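Local coordinates for protein interferon gamma (Paralichthys olivaceus, PDB 6F1E) that acts as a homodimeric type II interferon, a secreted cytokine that binds interferon gamma receptor 1 and activates macrophages and neutrophils, at residues N128-I131 / Q132-L136. Sequence-based numbering, arbitrary orientation.
Sequences NFII and QSKAL
Phe129 O and Ser133 N meet in one of four i to i+4 backbone bonds that join 128-131 to 132-136 at the start of helix 129-137, from Asn128 O to Gln132 N through to Ile131 O and Ala135 N, the last 2.9 Å long. Asn128 is the N-cap: its short side chain turns back and OD1 accepts a bent bond from Ile130 N at 3.0 Å, in the carbonyl plane, serving an amide that has no preceding turn to bond to. Ser133 suits the next turn because its hydroxyl sits beside its own backbone N (chi1 -40°) and can donate back to Phe129 O, OG to O 3.0 Å. That carbonyl thus takes two donors, from opposite faces of its plane, while the same OG lies over one face of the Phe129 ring, offset toward the rim; the apolar ring also packs on His17 of the second subunit. The Gln132 side chain crosses Phe129 at about a right angle, OE1 3.6 Å from Phe129 CA. Ile130 offers an apolar methyl to the extended Lys134 chain, which slants across it, CE touching CG2 at 3.7 Å. Lys134 methylenes therefore pack on Ile130 while NZ bonds to Lys29 O of the second subunit; Gln132 NE2 ties the capped helix start to Met126 O of the preceding loop and reaches Gln65 OE1 of the second subunit, helping join the two chains of the homodimer.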
ATOM      1  N   ASN A 128       9.972 -17.619   1.523  1.00 56.57           N
ATOM      2  CA  ASN A 128      10.684 -18.434   0.508  1.00 56.01           C
ATOM      3  C   ASN A 128      12.166 -18.085   0.538  1.00 58.16           C
ATOM      4  O   ASN A 128      12.489 -16.903   0.629  1.00 52.43           O
ATOM      5  CB  ASN A 128      10.121 -18.162  -0.888  1.00 54.59           C
ATOM      6  CG  ASN A 128      10.631 -19.134  -1.913  1.00 52.69           C
ATOM      7  OD1 ASN A 128      11.821 -19.136  -2.231  1.00 53.13           O
ATOM      8  ND2 ASN A 128       9.730 -19.969  -2.447  1.00 49.51           N
ATOM      9  N   PHE A 129      13.047 -19.094   0.433  1.00 56.68           N
ATOM     10  CA  PHE A 129      14.519 -18.925   0.608  1.00 54.68           C
ATOM     11  C   PHE A 129      15.153 -18.155  -0.560  1.00 58.64           C
ATOM     12  O   PHE A 129      16.030 -17.302  -0.347  1.00 52.85           O
ATOM     13  CB  PHE A 129      15.176 -20.306   0.723  1.00 54.50           C
ATOM     14  CG  PHE A 129      16.666 -20.288   0.967  1.00 56.09           C
ATOM     15  CD1 PHE A 129      17.180 -20.127   2.259  1.00 62.86           C
ATOM     16  CD2 PHE A 129      17.563 -20.470  -0.088  1.00 57.94           C
ATOM     17  CE1 PHE A 129      18.560 -20.124   2.496  1.00 60.10           C
ATOM     18  CE2 PHE A 129      18.935 -20.452   0.135  1.00 57.06           C
ATOM     19  CZ  PHE A 129      19.435 -20.285   1.431  1.00 58.24           C
ATOM     20  N   ILE A 130      14.713 -18.493  -1.780  1.00 54.35           N
ATOM     21  CA  ILE A 130      15.168 -17.846  -2.999  1.00 50.75           C
ATOM     22  C   ILE A 130      14.873 -16.362  -2.893  1.00 49.82           C
ATOM     23  O   ILE A 130      15.725 -15.530  -3.205  1.00 49.19           O
ATOM     24  CB  ILE A 130      14.422 -18.350  -4.263  1.00 56.49           C
ATOM     25  CG1 ILE A 130      14.559 -19.880  -4.536  1.00 58.23           C
ATOM     26  CG2 ILE A 130      14.871 -17.569  -5.485  1.00 53.51           C
ATOM     27  CD1 ILE A 130      15.949 -20.415  -4.398  1.00 62.64           C
ATOM     28  N   ILE A 131      13.657 -16.027  -2.482  1.00 47.17           N
ATOM     29  CA  ILE A 131      13.274 -14.610  -2.364  1.00 50.87           C
ATOM     30  C   ILE A 131      14.175 -13.904  -1.351  1.00 48.55           C
ATOM     31  O   ILE A 131      14.690 -12.845  -1.619  1.00 52.80           O
ATOM     32  CB  ILE A 131      11.797 -14.438  -1.956  1.00 52.79           C
ATOM     33  CG1 ILE A 131      10.853 -15.094  -2.987  1.00 54.61           C
ATOM     34  CG2 ILE A 131      11.418 -12.967  -1.795  1.00 53.86           C
ATOM     35  CD1 ILE A 131      11.034 -14.641  -4.424  1.00 57.89           C
ATOM     36  N   GLN A 132      14.412 -14.537  -0.222  1.00 46.19           N
ATOM     37  CA  GLN A 132      15.246 -13.952   0.805  1.00 50.31           C
ATOM     38  C   GLN A 132      16.640 -13.615   0.291  1.00 50.48           C
ATOM     39  O   GLN A 132      17.163 -12.541   0.616  1.00 51.16           O
ATOM     40  CB  GLN A 132      15.339 -14.875   2.023  1.00 51.22           C
ATOM     41  CG  GLN A 132      14.034 -14.998   2.815  1.00 53.07           C
ATOM     42  CD  GLN A 132      13.902 -16.340   3.535  1.00 53.83           C
ATOM     43  OE1 GLN A 132      14.867 -17.085   3.667  1.00 53.26           O
ATOM     44  NE2 GLN A 132      12.701 -16.642   4.007  1.00 49.95           N
ATOM     45  N   SER A 133      17.235 -14.490  -0.525  1.00 49.17           N
ATOM     46  CA  SER A 133      18.608 -14.247  -1.021  1.00 55.67           C
ATOM     47  C   SER A 133      18.622 -13.122  -2.047  1.00 54.78           C
ATOM     48  O   SER A 133      19.479 -12.249  -1.987  1.00 57.19           O
ATOM     49  CB  SER A 133      19.226 -15.496  -1.641  1.00 57.78           C
ATOM     50  OG  SER A 133      18.881 -16.627  -0.866  1.00 68.32           O
ATOM     51  N   LYS A 134      17.664 -13.141  -2.973  1.00 51.82           N
ATOM     52  CA  LYS A 134      17.527 -12.052  -3.922  1.00 52.47           C
ATOM     53  C   LYS A 134      17.349 -10.697  -3.196  1.00 54.85           C
ATOM     54  O   LYS A 134      18.020  -9.724  -3.485  1.00 50.56           O
ATOM     55  CB  LYS A 134      16.339 -12.307  -4.820  1.00 51.52           C
ATOM     56  CG  LYS A 134      16.528 -13.400  -5.853  1.00 54.82           C
ATOM     57  CD  LYS A 134      15.207 -13.586  -6.579  1.00 59.38           C
ATOM     58  CE  LYS A 134      15.328 -14.587  -7.705  1.00 67.68           C
ATOM     59  NZ  LYS A 134      14.116 -14.521  -8.586  1.00 71.67           N
ATOM     60  N   ALA A 135      16.450 -10.656  -2.233  1.00 55.13           N
ATOM     61  CA  ALA A 135      16.235  -9.438  -1.451  1.00 55.58           C
ATOM     62  C   ALA A 135      17.505  -9.058  -0.709  1.00 56.57           C
ATOM     63  O   ALA A 135      17.835  -7.879  -0.617  1.00 50.25           O
ATOM     64  CB  ALA A 135      15.100  -9.647  -0.484  1.00 52.59           C
ATOM     65  N   LEU A 136      18.218 -10.066  -0.207  1.00 53.59           N
ATOM     66  CA  LEU A 136      19.434  -9.826   0.547  1.00 58.48           C
ATOM     67  C   LEU A 136      20.558  -9.305  -0.351  1.00 56.31           C
ATOM     68  O   LEU A 136      21.377  -8.491   0.076  1.00 54.57           O
ATOM     69  CB  LEU A 136      19.880 -11.088   1.302  1.00 56.18           C
ATOM     70  CG  LEU A 136      20.953 -10.869   2.388  1.00 61.33           C
ATOM     71  CD1 LEU A 136      20.554  -9.871   3.485  1.00 58.35           C
ATOM     72  CD2 LEU A 136      21.267 -12.210   3.010  1.00 63.39           C
TER